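Local coordinates for effector protein B, substrate of the Dot/Icm secretion system (Legionella drancourtii, PDB 4JVS), which probably acts as a GTPase-activating protein for a host small GTPase, the chain here being the GAP domain of a longer secreted effector, at residues A[249-254]-A[297-302]. Numbering follows the deposited sequence.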
# COMPACT_ATOMS: atom_id res chain seq x y z
N ILE A 249 4.69 -17.69 8.18
CA ILE A 249 5.08 -17.62 9.59
C ILE A 249 6.61 -17.62 9.72
O ILE A 249 7.18 -16.77 10.41
CB ILE A 249 4.46 -18.76 10.43
CG1 ILE A 249 2.94 -18.58 10.54
CG2 ILE A 249 5.07 -18.81 11.80
CD1 ILE A 249 2.20 -19.71 11.24
N CYS A 250 7.26 -18.57 9.06
CA CYS A 250 8.72 -18.65 9.08
C CYS A 250 9.39 -17.35 8.63
O CYS A 250 10.31 -16.86 9.29
CB CYS A 250 9.18 -19.80 8.20
SG CYS A 250 8.82 -21.39 8.92
N PHE A 251 8.94 -16.82 7.49
CA PHE A 251 9.49 -15.57 6.96
C PHE A 251 9.33 -14.43 7.95
O PHE A 251 10.17 -13.52 8.00
CB PHE A 251 8.81 -15.21 5.65
CG PHE A 251 9.30 -16.00 4.49
CD1 PHE A 251 10.61 -16.43 4.42
CD2 PHE A 251 8.44 -16.33 3.45
CE1 PHE A 251 11.06 -17.16 3.35
CE2 PHE A 251 8.89 -17.06 2.37
CZ PHE A 251 10.19 -17.47 2.33
N GLU A 252 8.25 -14.48 8.72
CA GLU A 252 7.93 -13.44 9.68
C GLU A 252 8.84 -13.56 10.90
O GLU A 252 9.38 -12.56 11.38
CB GLU A 252 6.46 -13.53 10.08
CG GLU A 252 5.92 -12.33 10.84
CD GLU A 252 6.02 -11.03 10.06
OE1 GLU A 252 5.55 -10.98 8.90
OE2 GLU A 252 6.57 -10.06 10.63
N GLU A 253 9.01 -14.79 11.38
CA GLU A 253 9.81 -15.07 12.57
C GLU A 253 11.28 -14.65 12.41
O GLU A 253 11.91 -14.23 13.37
CB GLU A 253 9.69 -16.55 12.96
CG GLU A 253 8.29 -16.95 13.43
CD GLU A 253 7.85 -16.16 14.65
OE1 GLU A 253 8.68 -15.95 15.56
OE2 GLU A 253 6.68 -15.73 14.72
N LEU A 254 11.81 -14.74 11.20
CA LEU A 254 13.18 -14.32 10.90
C LEU A 254 13.44 -12.82 11.12
O LEU A 254 14.60 -12.39 11.23
CB LEU A 254 13.57 -14.73 9.48
CG LEU A 254 14.50 -15.94 9.39
CD1 LEU A 254 14.31 -16.87 10.56
CD2 LEU A 254 14.28 -16.69 8.10
N ASN A 297 17.48 -19.04 2.92
CA ASN A 297 18.73 -19.66 3.36
C ASN A 297 18.80 -19.94 4.86
O ASN A 297 19.18 -21.04 5.26
CB ASN A 297 19.94 -18.83 2.91
CG ASN A 297 20.16 -18.90 1.42
OD1 ASN A 297 19.73 -19.85 0.77
ND2 ASN A 297 20.84 -17.89 0.86
N LYS A 298 18.43 -18.95 5.66
CA LYS A 298 18.33 -19.08 7.12
C LYS A 298 17.43 -20.25 7.51
O LYS A 298 17.78 -21.07 8.34
CB LYS A 298 17.78 -17.79 7.72
CG LYS A 298 18.74 -17.00 8.60
CD LYS A 298 18.69 -17.43 10.06
CE LYS A 298 19.52 -16.50 10.96
NZ LYS A 298 18.89 -15.16 11.20
N ILE A 299 16.25 -20.30 6.90
CA ILE A 299 15.27 -21.33 7.21
C ILE A 299 15.81 -22.73 6.95
O ILE A 299 15.62 -23.63 7.76
CB ILE A 299 13.98 -21.09 6.39
CG1 ILE A 299 13.23 -19.87 6.94
CG2 ILE A 299 13.10 -22.32 6.41
CD1 ILE A 299 12.11 -19.40 6.04
N CYS A 300 16.51 -22.91 5.83
CA CYS A 300 17.13 -24.19 5.52
C CYS A 300 18.26 -24.53 6.49
O CYS A 300 18.35 -25.65 6.97
CB CYS A 300 17.64 -24.22 4.07
SG CYS A 300 16.30 -24.11 2.84
N GLN A 301 19.12 -23.55 6.78
CA GLN A 301 20.21 -23.77 7.72
C GLN A 301 19.70 -24.05 9.14
O GLN A 301 20.42 -24.56 9.98
CB GLN A 301 21.20 -22.59 7.71
CG GLN A 301 21.95 -22.36 6.38
CD GLN A 301 23.05 -23.39 6.07
OE1 GLN A 301 23.10 -24.47 6.67
NE2 GLN A 301 23.95 -23.05 5.14
N TRP A 302 18.43 -23.71 9.39
CA TRP A 302 17.82 -23.92 10.69
C TRP A 302 17.07 -25.25 10.80
O TRP A 302 16.87 -25.77 11.90
CB TRP A 302 16.90 -22.76 11.07
CG TRP A 302 17.63 -21.62 11.70
CD1 TRP A 302 18.98 -21.44 11.73
CD2 TRP A 302 17.05 -20.51 12.40
NE1 TRP A 302 19.28 -20.28 12.41
CE2 TRP A 302 18.12 -19.69 12.83
CE3 TRP A 302 15.74 -20.12 12.69
CZ2 TRP A 302 17.92 -18.51 13.54
CZ3 TRP A 302 15.54 -18.95 13.41
CH2 TRP A 302 16.62 -18.16 13.83
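Ile299 reaches across from helix 292-306 to helix 243-253, and its CG1-CD1 arm touches three residues there. With CG1 lying beside its own backbone N (chi1 -72°) and the chain extended beyond, CD1 arrives between Cys250 and Phe251, 3.7 Å from Cys250 CB and equally 3.7 Å from Phe251 CE1. The phenyl and the isoleucine arm cross at about a right angle. Small Cys250 suits the point where the backbones come near, and the longer arm of beta-branched Ile299 spans the distance. Leu254 spreads its forked end to serve two sides: CD2 packs 3.5 Å from Ile299 CG1 and 3.7 Å from Lys298 CB, while CD1 meets the broad apolar indole at Trp302 CZ3, 3.7 Å away.

On the buried side Trp273 and Leu280 of helix 271-280 also pack on Ile299, and Phe285 meets Phe251 edge-to-face. Toward solvent the packing thins. There exposed Lys298 contributes its aliphatic part, its bent chain laying CD over one face of Trp302, offset toward the rim. No hydrogen bond joins 249-254 to 297-302, so buried apolar surface holds them together within the LepB GAP C-terminal subdomain; nearby Lys295 NZ, bonded to Phe251 O, supplies a polar link.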